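Local coordinates for protein 2''-aminoglycoside nucleotidyltransferase (Klebsiella pneumoniae, PDB 4WQK) that confers resistance to kanamycin, gentamicin, tobramycin and related aminoglycosides by adenylating their 2''-hydroxyl group in a magnesium-dependent reaction, at residues Val39-Asp44 against Pro146-Glu151; Ala128-Tyr133 against Arg154-Ser159; Val143-Pro146 against Ser152-Leu155; Gly28-Asp33 against Gly114-Arg119. All coordinates share one frame; numbering follows the deposited sequence.

Contact 1. Residues Val39-Asp44 against Pro146-Glu151; sequences VTRKHD and PTKHIE
Arg41 and Lys148 share the same first torsion: each CG sits between its own backbone N and carbonyl carbon (chi1 69° and 67°), and from there both chains run out extended and cross at about a right angle. Lys148 thereby lays its aliphatic part over one face of the Arg41 guanidinium, with CB 3.9 Å above the plane toward its rim and CD 3.8 Å from Arg41 NH1. The opposite face is covered by the His43 ring, whose ND1 stands 4.0 Å above the centre of the Arg41 guanidinium, leaving the flat group sandwiched. Arg41 NE hydrogen-bonds to Ser152 OG, one turn beyond Lys148 on helix 147-160, while NH1 makes a weak bond to Lys42 O. This contact joins the loop before strand 46-51 of the N-terminal domain to the first turns of a C-terminal-domain helix, and so links the two domains whose cleft binds kanamycin. Beyond the guanidinium, Lys148 NZ forms a salt bridge with Asp44 OD2 at 3.0 Å, reaching the syn side of the carboxylate from 26° out of its plane. Asp44 directly precedes the magnesium ligand Asp45. His149 ND1 lies 4.1 Å from Arg41 NH2, ring and guanidinium steeply inclined.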
loop_
_atom_site.group_PDB
_atom_site.type_symbol
_atom_site.label_atom_id
_atom_site.label_comp_id
_atom_site.label_asym_id
_atom_site.label_seq_id
_atom_site.Cartn_x
_atom_site.Cartn_y
_atom_site.Cartn_z
ATOM N N VAL A 39 -6.721 -3.489 -13.719
ATOM C CA VAL A 39 -7.443 -4.057 -12.598
ATOM C C VAL A 39 -7.485 -5.586 -12.754
ATOM O O VAL A 39 -8.005 -6.106 -13.763
ATOM C CB VAL A 39 -8.861 -3.470 -12.489
ATOM C CG1 VAL A 39 -9.523 -3.970 -11.226
ATOM C CG2 VAL A 39 -8.793 -1.946 -12.464
ATOM N N THR A 40 -6.942 -6.324 -11.780
ATOM C CA THR A 40 -6.800 -7.782 -11.927
ATOM C C THR A 40 -7.734 -8.629 -11.068
ATOM O O THR A 40 -7.837 -9.845 -11.274
ATOM C CB THR A 40 -5.366 -8.248 -11.584
ATOM O OG1 THR A 40 -5.133 -8.080 -10.178
ATOM C CG2 THR A 40 -4.328 -7.475 -12.401
ATOM N N ARG A 41 -8.401 -7.995 -10.114
ATOM C CA ARG A 41 -9.328 -8.700 -9.234
ATOM C C ARG A 41 -10.100 -7.694 -8.396
ATOM O O ARG A 41 -9.845 -6.501 -8.454
ATOM C CB ARG A 41 -8.602 -9.713 -8.326
ATOM C CG ARG A 41 -7.701 -9.126 -7.238
ATOM C CD ARG A 41 -7.276 -10.236 -6.286
ATOM N NE ARG A 41 -6.270 -9.847 -5.298
ATOM C CZ ARG A 41 -6.553 -9.446 -4.062
ATOM N NH1 ARG A 41 -7.815 -9.342 -3.672
ATOM N NH2 ARG A 41 -5.577 -9.126 -3.221
ATOM N N LYS A 42 -11.092 -8.191 -7.673
ATOM C CA LYS A 42 -11.841 -7.376 -6.730
ATOM C C LYS A 42 -11.013 -7.268 -5.451
ATOM O O LYS A 42 -10.466 -8.256 -4.963
ATOM C CB LYS A 42 -13.224 -7.991 -6.454
ATOM C CG LYS A 42 -14.120 -7.142 -5.564
ATOM C CD LYS A 42 -14.542 -5.854 -6.261
ATOM C CE LYS A 42 -14.981 -4.776 -5.252
ATOM N NZ LYS A 42 -15.052 -3.421 -5.881
ATOM N N HIS A 43 -10.935 -6.061 -4.911
ATOM C CA HIS A 43 -10.135 -5.771 -3.705
ATOM C C HIS A 43 -11.024 -5.533 -2.496
ATOM O O HIS A 43 -12.016 -4.805 -2.591
ATOM C CB HIS A 43 -9.252 -4.553 -3.954
ATOM C CG HIS A 43 -8.290 -4.742 -5.074
ATOM N ND1 HIS A 43 -7.180 -5.554 -4.958
ATOM C CD2 HIS A 43 -8.295 -4.276 -6.345
ATOM C CE1 HIS A 43 -6.543 -5.575 -6.115
ATOM N NE2 HIS A 43 -7.182 -4.794 -6.964
ATOM N N ASP A 44 -10.673 -6.140 -1.359
ATOM C CA ASP A 44 -11.476 -6.030 -0.147
ATOM C C ASP A 44 -11.453 -4.607 0.410
ATOM O O ASP A 44 -12.403 -4.176 1.070
ATOM C CB ASP A 44 -10.968 -6.988 0.947
ATOM C CG ASP A 44 -11.306 -8.448 0.680
ATOM O OD1 ASP A 44 -12.130 -8.765 -0.216
ATOM O OD2 ASP A 44 -10.736 -9.287 1.414
ATOM N N PRO A 146 -5.378 -17.830 1.356
ATOM C CA PRO A 146 -6.411 -17.677 0.326
ATOM C C PRO A 146 -5.758 -17.503 -1.037
ATOM O O PRO A 146 -4.748 -16.796 -1.201
ATOM C CB PRO A 146 -7.157 -16.415 0.764
ATOM C CG PRO A 146 -6.942 -16.374 2.268
ATOM C CD PRO A 146 -5.544 -16.855 2.448
ATOM N N THR A 147 -6.329 -18.183 -2.015
ATOM C CA THR A 147 -5.799 -18.156 -3.367
ATOM C C THR A 147 -5.634 -16.753 -3.916
ATOM O O THR A 147 -4.666 -16.511 -4.627
ATOM C CB THR A 147 -6.704 -18.996 -4.278
ATOM O OG1 THR A 147 -6.704 -20.351 -3.818
ATOM C CG2 THR A 147 -6.257 -18.957 -5.755
ATOM N N LYS A 148 -6.499 -15.799 -3.552
ATOM C CA LYS A 148 -6.316 -14.443 -4.079
ATOM C C LYS A 148 -4.965 -13.851 -3.637
ATOM O O LYS A 148 -4.362 -13.064 -4.374
ATOM C CB LYS A 148 -7.457 -13.496 -3.668
ATOM C CG LYS A 148 -7.545 -13.166 -2.179
ATOM C CD LYS A 148 -8.896 -12.528 -1.821
ATOM C CE LYS A 148 -9.175 -12.622 -0.330
ATOM N NZ LYS A 148 -10.471 -11.958 0.037
ATOM N N HIS A 149 -4.457 -14.261 -2.478
ATOM C CA HIS A 149 -3.190 -13.711 -2.005
ATOM C C HIS A 149 -2.037 -14.399 -2.654
ATOM O O HIS A 149 -1.009 -13.775 -2.963
ATOM C CB HIS A 149 -3.083 -13.828 -0.505
ATOM C CG HIS A 149 -4.071 -12.981 0.211
ATOM N ND1 HIS A 149 -4.396 -11.707 -0.214
ATOM C CD2 HIS A 149 -4.816 -13.215 1.314
ATOM C CE1 HIS A 149 -5.294 -11.192 0.603
ATOM N NE2 HIS A 149 -5.573 -12.090 1.533
ATOM N N ILE A 150 -2.215 -15.689 -2.878
ATOM C CA ILE A 150 -1.226 -16.458 -3.589
ATOM C C ILE A 150 -1.082 -15.857 -4.992
ATOM O O ILE A 150 0.034 -15.617 -5.460
ATOM C CB ILE A 150 -1.640 -17.923 -3.630
ATOM C CG1 ILE A 150 -1.665 -18.489 -2.208
ATOM C CG2 ILE A 150 -0.638 -18.740 -4.424
ATOM C CD1 ILE A 150 -0.300 -18.665 -1.632
ATOM N N GLU A 151 -2.196 -15.559 -5.640
ATOM C CA GLU A 151 -2.131 -15.032 -6.999
ATOM C C GLU A 151 -1.528 -13.633 -7.046
ATOM O O GLU A 151 -0.749 -13.334 -7.968
ATOM C CB GLU A 151 -3.520 -15.023 -7.640
ATOM C CG GLU A 151 -4.048 -16.424 -7.863
ATOM C CD GLU A 151 -5.439 -16.464 -8.484
ATOM O OE1 GLU A 151 -6.150 -15.430 -8.444
ATOM O OE2 GLU A 151 -5.820 -17.538 -9.010
#

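Contact 2. Residues Ala128-Tyr133 against Arg154-Ser159; sequences AIIWDY and RLACTS
Ile130 lays its longer branch against Ala156, with CG1 3.8 Å from the Ala156 CB and the terminal CD1 reaching past the methyl to lie 3.8 Å from Ala156 O. The torsions account for this reach: CG1 is anti to the carbonyl carbon (chi1 -69°) and CD1 continues the chain almost fully extended, so Ile130 CD1 is carried over the facing backbone to within 4.3 Å of Cys157 N. The preceding residue, Ile129, uses its short branch: its CG2 comes within 4.4 Å of the same Ala156 CB. The small alanine is therefore met by two isoleucines from neighbouring positions of helix 126-139. This is helix-helix packing inside the C-terminal domain: the short segments run roughly antiparallel, at 139° between their directions, with axes 10.0 Å apart at closest approach. Val165 of helix 162-176 also touches both Ile130 and Cys157, and Ala31 of helix 28-36 lies against Ile129, extending the apolar layer to either helix. No hydrogen bond links the two segments; the Ser159 hydroxyl donates to Leu155 O within its own helix. Cohesion here consequently rests on van der Waals contact and the burial of apolar surface.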
loop_
_atom_site.group_PDB
_atom_site.type_symbol
_atom_site.label_atom_id
_atom_site.label_comp_id
_atom_site.label_asym_id
_atom_site.label_seq_id
_atom_site.Cartn_x
_atom_site.Cartn_y
_atom_site.Cartn_z
ATOM N N ALA A 128 8.593 -3.156 -1.442
ATOM C CA ALA A 128 7.748 -2.961 -0.266
ATOM C C ALA A 128 6.506 -3.828 -0.287
ATOM O O ALA A 128 6.096 -4.366 0.748
ATOM C CB ALA A 128 7.353 -1.464 -0.126
ATOM N N ILE A 129 5.898 -3.940 -1.464
ATOM C CA ILE A 129 4.709 -4.774 -1.636
ATOM C C ILE A 129 5.035 -6.225 -1.286
ATOM O O ILE A 129 4.330 -6.905 -0.498
ATOM C CB ILE A 129 4.182 -4.647 -3.075
ATOM C CG1 ILE A 129 3.650 -3.240 -3.303
ATOM C CG2 ILE A 129 3.122 -5.709 -3.401
ATOM C CD1 ILE A 129 3.370 -2.937 -4.797
ATOM N N ILE A 130 6.144 -6.715 -1.816
ATOM C CA ILE A 130 6.529 -8.108 -1.615
ATOM C C ILE A 130 6.993 -8.342 -0.160
ATOM O O ILE A 130 6.661 -9.369 0.444
ATOM C CB ILE A 130 7.620 -8.479 -2.631
ATOM C CG1 ILE A 130 6.986 -8.509 -4.013
ATOM C CG2 ILE A 130 8.267 -9.835 -2.300
ATOM C CD1 ILE A 130 7.967 -8.564 -5.117
ATOM N N TRP A 131 7.725 -7.387 0.423
ATOM C CA TRP A 131 8.140 -7.470 1.808
ATOM C C TRP A 131 6.955 -7.738 2.753
ATOM O O TRP A 131 7.076 -8.527 3.685
ATOM C CB TRP A 131 8.827 -6.162 2.193
ATOM C CG TRP A 131 9.607 -6.128 3.465
ATOM C CD1 TRP A 131 9.218 -5.551 4.657
ATOM C CD2 TRP A 131 10.946 -6.599 3.668
ATOM N NE1 TRP A 131 10.235 -5.636 5.576
ATOM C CE2 TRP A 131 11.299 -6.304 5.013
ATOM C CE3 TRP A 131 11.884 -7.270 2.861
ATOM C CZ2 TRP A 131 12.549 -6.623 5.534
ATOM C CZ3 TRP A 131 13.102 -7.589 3.376
ATOM C CH2 TRP A 131 13.446 -7.258 4.712
ATOM N N ASP A 132 5.825 -7.071 2.516
ATOM C CA ASP A 132 4.666 -7.295 3.388
ATOM C C ASP A 132 4.134 -8.702 3.298
ATOM O O ASP A 132 3.594 -9.238 4.276
ATOM C CB ASP A 132 3.539 -6.314 3.059
ATOM C CG ASP A 132 3.445 -5.207 4.081
ATOM O OD1 ASP A 132 4.165 -5.282 5.105
ATOM O OD2 ASP A 132 2.688 -4.247 3.853
ATOM N N TYR A 133 4.227 -9.336 2.126
ATOM C CA TYR A 133 3.846 -10.732 2.046
ATOM C C TYR A 133 4.750 -11.631 2.894
ATOM O O TYR A 133 4.331 -12.673 3.362
ATOM C CB TYR A 133 3.870 -11.268 0.609
ATOM C CG TYR A 133 2.703 -10.808 -0.223
ATOM C CD1 TYR A 133 1.475 -11.442 -0.156
ATOM C CD2 TYR A 133 2.847 -9.735 -1.090
ATOM C CE1 TYR A 133 0.391 -10.982 -0.944
ATOM C CE2 TYR A 133 1.797 -9.284 -1.876
ATOM C CZ TYR A 133 0.581 -9.906 -1.794
ATOM O OH TYR A 133 -0.434 -9.412 -2.588
ATOM N N ARG A 154 2.279 -13.929 -6.559
ATOM C CA ARG A 154 3.025 -14.407 -7.714
ATOM C C ARG A 154 3.053 -13.354 -8.810
ATOM O O ARG A 154 4.060 -13.235 -9.480
ATOM C CB ARG A 154 2.482 -15.721 -8.263
ATOM C CG ARG A 154 2.894 -16.919 -7.444
ATOM C CD ARG A 154 2.399 -18.154 -8.187
ATOM N NE ARG A 154 2.140 -19.255 -7.230
ATOM C CZ ARG A 154 2.898 -20.329 -6.997
ATOM N NH1 ARG A 154 3.988 -20.559 -7.688
ATOM N NH2 ARG A 154 2.523 -21.200 -6.085
ATOM N N LEU A 155 1.998 -12.564 -8.942
ATOM C CA LEU A 155 2.004 -11.458 -9.901
ATOM C C LEU A 155 3.058 -10.395 -9.573
ATOM O O LEU A 155 3.802 -9.956 -10.457
ATOM C CB LEU A 155 0.628 -10.842 -9.935
ATOM C CG LEU A 155 0.348 -9.755 -10.935
ATOM C CD1 LEU A 155 0.914 -10.164 -12.313
ATOM C CD2 LEU A 155 -1.170 -9.614 -10.975
ATOM N N ALA A 156 3.153 -9.976 -8.323
ATOM C CA ALA A 156 4.207 -9.069 -7.880
ATOM C C ALA A 156 5.591 -9.691 -8.119
ATOM O O ALA A 156 6.505 -9.023 -8.606
ATOM C CB ALA A 156 4.004 -8.729 -6.415
ATOM N N CYS A 157 5.727 -10.974 -7.844
ATOM C CA CYS A 157 7.038 -11.569 -8.077
ATOM C C CYS A 157 7.388 -11.691 -9.553
ATOM O O CYS A 157 8.559 -11.502 -9.906
ATOM C CB CYS A 157 7.146 -12.942 -7.446
ATOM S SG CYS A 157 6.994 -12.988 -5.624
ATOM N N THR A 158 6.417 -11.964 -10.430
ATOM C CA THR A 158 6.689 -11.971 -11.862
ATOM C C THR A 158 7.140 -10.564 -12.311
ATOM O O THR A 158 8.038 -10.431 -13.166
ATOM C CB THR A 158 5.459 -12.393 -12.638
ATOM O OG1 THR A 158 5.137 -13.737 -12.278
ATOM C CG2 THR A 158 5.686 -12.361 -14.126
ATOM N N SER A 159 6.537 -9.536 -11.721
ATOM C CA SER A 159 6.831 -8.168 -12.152
ATOM C C SER A 159 8.218 -7.717 -11.679
ATOM O O SER A 159 8.931 -7.028 -12.425
ATOM C CB SER A 159 5.748 -7.221 -11.632
ATOM O OG SER A 159 4.446 -7.582 -12.117
#

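Contact 3. Residues Val143-Pro146 against Ser152-Leu155; sequences VDWP and SYRL
Trp145 points the edge of its six-membered ring at the face of Tyr153 in a T-shaped (edge-to-face) pair, the ring centroids 5.9 Å apart and the planes at 86°. The atom that leads is CZ3, which stands 4.1 Å from Tyr153 CB and 4.2 Å from Tyr153 CG. It therefore meets the root of the tyrosine side chain more closely than the middle of its ring, and CB lies near the indole plane. Two different first torsions make the encounter possible. In Trp145, CG is anti to the carbonyl carbon and a chi2 of only 5° turns the indole so that its benzene part is directed at the helix. Tyr153 has CG anti to the backbone N (chi1 178°), which sends its ring out beside its own helix and turns a face to the incoming tryptophan. The polar end of the indole takes no part in the pair: NE1 donates to Val140 O, a bond that would hold the ring's rotation. Tyr136 stacks on Trp145, and Tyr133 makes a second edge-to-face pair with Tyr153. The contact thus folds the loop entering helix 147-160 back on that helix, within the C-terminal domain, while helix 126-139 packs against both rings and helix 162-176 touches Tyr153 through Val165 and Arg169.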
loop_
_atom_site.group_PDB
_atom_site.type_symbol
_atom_site.label_atom_id
_atom_site.label_comp_id
_atom_site.label_asym_id
_atom_site.label_seq_id
_atom_site.Cartn_x
_atom_site.Cartn_y
_atom_site.Cartn_z
ATOM N N VAL A 143 0.941 -22.269 2.503
ATOM C CA VAL A 143 0.109 -23.337 1.952
ATOM C C VAL A 143 -1.378 -23.131 2.289
ATOM O O VAL A 143 -2.282 -23.692 1.619
ATOM C CB VAL A 143 0.590 -24.724 2.454
ATOM C CG1 VAL A 143 0.178 -24.952 3.905
ATOM C CG2 VAL A 143 0.071 -25.822 1.537
ATOM N N ASP A 144 -1.629 -22.353 3.337
ATOM C CA ASP A 144 -2.976 -22.077 3.816
ATOM C C ASP A 144 -3.516 -20.708 3.383
ATOM O O ASP A 144 -4.624 -20.334 3.767
ATOM C CB ASP A 144 -3.022 -22.167 5.344
ATOM C CG ASP A 144 -2.783 -23.567 5.851
ATOM O OD1 ASP A 144 -3.183 -24.528 5.144
ATOM O OD2 ASP A 144 -2.208 -23.706 6.960
ATOM N N TRP A 145 -2.736 -19.948 2.615
ATOM C CA TRP A 145 -3.198 -18.644 2.129
ATOM C C TRP A 145 -4.416 -18.751 1.214
ATOM O O TRP A 145 -4.467 -19.638 0.366
ATOM C CB TRP A 145 -2.119 -17.935 1.311
ATOM C CG TRP A 145 -0.976 -17.360 2.069
ATOM C CD1 TRP A 145 -0.728 -17.472 3.394
ATOM C CD2 TRP A 145 0.085 -16.582 1.508
ATOM N NE1 TRP A 145 0.446 -16.805 3.709
ATOM C CE2 TRP A 145 0.956 -16.253 2.560
ATOM C CE3 TRP A 145 0.384 -16.146 0.209
ATOM C CZ2 TRP A 145 2.104 -15.482 2.364
ATOM C CZ3 TRP A 145 1.546 -15.371 0.018
ATOM C CH2 TRP A 145 2.379 -15.068 1.083
ATOM N N PRO A 146 -5.378 -17.830 1.356
ATOM C CA PRO A 146 -6.411 -17.677 0.326
ATOM C C PRO A 146 -5.758 -17.503 -1.037
ATOM O O PRO A 146 -4.748 -16.796 -1.201
ATOM C CB PRO A 146 -7.157 -16.415 0.764
ATOM C CG PRO A 146 -6.942 -16.374 2.268
ATOM C CD PRO A 146 -5.544 -16.855 2.448
ATOM N N SER A 152 -1.881 -12.768 -6.097
ATOM C CA SER A 152 -1.359 -11.403 -6.118
ATOM C C SER A 152 0.145 -11.432 -5.831
ATOM O O SER A 152 0.924 -10.703 -6.469
ATOM C CB SER A 152 -2.096 -10.502 -5.112
ATOM O OG SER A 152 -3.324 -10.001 -5.632
ATOM N N TYR A 153 0.568 -12.297 -4.899
ATOM C CA TYR A 153 1.995 -12.470 -4.629
ATOM C C TYR A 153 2.763 -12.897 -5.862
ATOM O O TYR A 153 3.799 -12.290 -6.184
ATOM C CB TYR A 153 2.215 -13.498 -3.517
ATOM C CG TYR A 153 3.667 -13.791 -3.189
ATOM C CD1 TYR A 153 4.445 -12.861 -2.502
ATOM C CD2 TYR A 153 4.273 -14.974 -3.586
ATOM C CE1 TYR A 153 5.775 -13.109 -2.189
ATOM C CE2 TYR A 153 5.623 -15.222 -3.282
ATOM C CZ TYR A 153 6.350 -14.300 -2.572
ATOM O OH TYR A 153 7.679 -14.557 -2.270
ATOM N N ARG A 154 2.279 -13.929 -6.559
ATOM C CA ARG A 154 3.025 -14.407 -7.714
ATOM C C ARG A 154 3.053 -13.354 -8.810
ATOM O O ARG A 154 4.060 -13.235 -9.480
ATOM C CB ARG A 154 2.482 -15.721 -8.263
ATOM C CG ARG A 154 2.894 -16.919 -7.444
ATOM C CD ARG A 154 2.399 -18.154 -8.187
ATOM N NE ARG A 154 2.140 -19.255 -7.230
ATOM C CZ ARG A 154 2.898 -20.329 -6.997
ATOM N NH1 ARG A 154 3.988 -20.559 -7.688
ATOM N NH2 ARG A 154 2.523 -21.200 -6.085
ATOM N N LEU A 155 1.998 -12.564 -8.942
ATOM C CA LEU A 155 2.004 -11.458 -9.901
ATOM C C LEU A 155 3.058 -10.395 -9.573
ATOM O O LEU A 155 3.802 -9.956 -10.457
ATOM C CB LEU A 155 0.628 -10.842 -9.935
ATOM C CG LEU A 155 0.348 -9.755 -10.935
ATOM C CD1 LEU A 155 0.914 -10.164 -12.313
ATOM C CD2 LEU A 155 -1.170 -9.614 -10.975
#

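Contact 4. Residues Gly28-Asp33 against Gly114-Arg119; sequences GGWAID and GVIAGR
Helix 28-36 of the N-terminal domain, which comes after strand 25-27, meets the small beta hairpin 114-121 of the C-terminal domain. Trp30 and Ile116 supply the apolar part of the junction, their side chains crossing at about a right angle. Both isoleucine branches engage the benzene part of the indole: Ile116 CD1 is 3.9 Å from Trp30 CE3, and Ile116 CG2 is 4.0 Å from Trp30 CZ3. That split follows from chi1 -63°, which sets CG2 anti to the backbone N and CG1 beside it. The far side of the indole is held separately, its NE1 donating to Gln6 OE1. The polar part includes a backbone hydrogen bond between Val115 and Ala34, the next residue of the helix, and a water that gives a hydrogen bond of 2.7 Å to Val115 O and a weak one of 3.1 Å to Asp33 O. The water thus bridges two backbone carbonyls that could not bond directly. From Ile116 to Arg119 the chain makes a type I' beta turn, with hydrogen bonds in both directions between its ends. Such a turn is characteristic of tight two-residue beta hairpins, and this one packs against a helix of the nucleotidyltransferase fold.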
loop_
_atom_site.group_PDB
_atom_site.type_symbol
_atom_site.label_atom_id
_atom_site.label_comp_id
_atom_site.label_asym_id
_atom_site.label_seq_id
_atom_site.Cartn_x
_atom_site.Cartn_y
_atom_site.Cartn_z
ATOM N N GLY A 28 -0.511 -2.358 -1.135
ATOM C CA GLY A 28 -1.233 -3.605 -1.206
ATOM C C GLY A 28 -1.733 -3.945 -2.608
ATOM O O GLY A 28 -1.080 -3.654 -3.602
ATOM N N GLY A 29 -2.891 -4.594 -2.673
ATOM C CA GLY A 29 -3.381 -5.157 -3.908
ATOM C C GLY A 29 -3.653 -4.073 -4.935
ATOM O O GLY A 29 -3.414 -4.251 -6.129
ATOM N N TRP A 30 -4.163 -2.923 -4.492
ATOM C CA TRP A 30 -4.363 -1.834 -5.445
ATOM C C TRP A 30 -3.031 -1.288 -5.988
ATOM O O TRP A 30 -2.989 -0.830 -7.122
ATOM C CB TRP A 30 -5.178 -0.692 -4.806
ATOM C CG TRP A 30 -6.638 -0.782 -5.150
ATOM C CD1 TRP A 30 -7.655 -1.075 -4.303
ATOM C CD2 TRP A 30 -7.214 -0.616 -6.447
ATOM N NE1 TRP A 30 -8.852 -1.068 -4.994
ATOM C CE2 TRP A 30 -8.611 -0.774 -6.309
ATOM C CE3 TRP A 30 -6.685 -0.320 -7.703
ATOM C CZ2 TRP A 30 -9.494 -0.686 -7.405
ATOM C CZ3 TRP A 30 -7.547 -0.233 -8.786
ATOM C CH2 TRP A 30 -8.946 -0.421 -8.629
ATOM N N ALA A 31 -1.948 -1.373 -5.198
ATOM C CA ALA A 31 -0.643 -0.896 -5.697
ATOM C C ALA A 31 -0.137 -1.792 -6.803
ATOM O O ALA A 31 0.474 -1.318 -7.814
ATOM C CB ALA A 31 0.394 -0.836 -4.601
ATOM N N ILE A 32 -0.369 -3.103 -6.654
ATOM C CA ILE A 32 -0.022 -4.052 -7.714
ATOM C C ILE A 32 -0.785 -3.708 -9.012
ATOM O O ILE A 32 -0.182 -3.602 -10.077
ATOM C CB ILE A 32 -0.324 -5.511 -7.278
ATOM C CG1 ILE A 32 0.537 -5.850 -6.048
ATOM C CG2 ILE A 32 -0.119 -6.508 -8.439
ATOM C CD1 ILE A 32 0.168 -7.182 -5.403
ATOM N N ASP A 33 -2.091 -3.498 -8.903
ATOM C CA ASP A 33 -2.900 -3.196 -10.091
ATOM C C ASP A 33 -2.512 -1.841 -10.665
ATOM O O ASP A 33 -2.481 -1.707 -11.896
ATOM C CB ASP A 33 -4.391 -3.231 -9.753
ATOM C CG ASP A 33 -4.931 -4.651 -9.642
ATOM O OD1 ASP A 33 -4.139 -5.653 -9.663
ATOM O OD2 ASP A 33 -6.175 -4.792 -9.552
ATOM N N GLY A 114 2.380 4.366 -11.001
ATOM C CA GLY A 114 1.249 3.537 -11.381
ATOM C C GLY A 114 0.193 4.391 -12.057
ATOM O O GLY A 114 0.322 5.627 -12.125
ATOM N N VAL A 115 -0.837 3.740 -12.582
ATOM C CA VAL A 115 -1.949 4.434 -13.231
ATOM C C VAL A 115 -3.202 3.686 -12.871
ATOM O O VAL A 115 -3.214 2.454 -12.932
ATOM C CB VAL A 115 -1.833 4.492 -14.780
ATOM C CG1 VAL A 115 -3.040 5.228 -15.396
ATOM C CG2 VAL A 115 -0.537 5.112 -15.257
ATOM N N ILE A 116 -4.221 4.419 -12.405
ATOM C CA ILE A 116 -5.538 3.847 -12.129
ATOM C C ILE A 116 -6.581 4.630 -12.942
ATOM O O ILE A 116 -6.799 5.837 -12.687
ATOM C CB ILE A 116 -5.869 3.904 -10.624
ATOM C CG1 ILE A 116 -4.871 3.063 -9.808
ATOM C CG2 ILE A 116 -7.345 3.456 -10.391
ATOM C CD1 ILE A 116 -5.070 3.167 -8.284
ATOM N N ALA A 117 -7.210 3.985 -13.927
ATOM C CA ALA A 117 -8.236 4.610 -14.751
ATOM C C ALA A 117 -7.741 5.951 -15.293
ATOM O O ALA A 117 -8.424 6.980 -15.211
ATOM C CB ALA A 117 -9.528 4.791 -13.970
ATOM N N GLY A 118 -6.536 5.899 -15.856
ATOM C CA GLY A 118 -5.956 7.039 -16.558
ATOM C C GLY A 118 -5.251 8.052 -15.699
ATOM O O GLY A 118 -4.662 8.979 -16.230
ATOM N N ARG A 119 -5.308 7.866 -14.392
ATOM C CA ARG A 119 -4.740 8.835 -13.450
ATOM C C ARG A 119 -3.406 8.311 -12.964
ATOM O O ARG A 119 -3.352 7.230 -12.352
ATOM C CB ARG A 119 -5.639 9.007 -12.218
ATOM C CG ARG A 119 -5.168 10.158 -11.311
ATOM C CD ARG A 119 -5.745 9.999 -9.938
ATOM N NE ARG A 119 -5.771 11.251 -9.171
ATOM C CZ ARG A 119 -4.726 11.839 -8.607
ATOM N NH1 ARG A 119 -3.496 11.330 -8.709
ATOM N NH2 ARG A 119 -4.924 12.966 -7.927
HETATM O O HOH W 1 -4.831 0.272 -12.528
#

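In the fold
Contacts 1, 2 and 3 all draw on helix 147-160, which meets the N-terminal domain loop at its start, its own entry loop next, and helix 126-139 further on. Contacts 1 and 3 have centres about 8 Å apart and share Pro146, and Arg41 reaches the second segment of contact 3. Contact 4 is tied to contact 1 through Asp33, whose OD2 lies 2.8 Å from His43 NE2, and to contact 2 by packing of Ala31 and Ile32. Contacts 1 and 4 both bridge the two domains, whereas 2 and 3 lie within the C-terminal one. Both interdomain contacts lie near the metal site: by nearest atoms, the Asp44 side chain is about 5 Å from that of Asp45, and the Trp30 side chain about 7 Å from a magnesium ion.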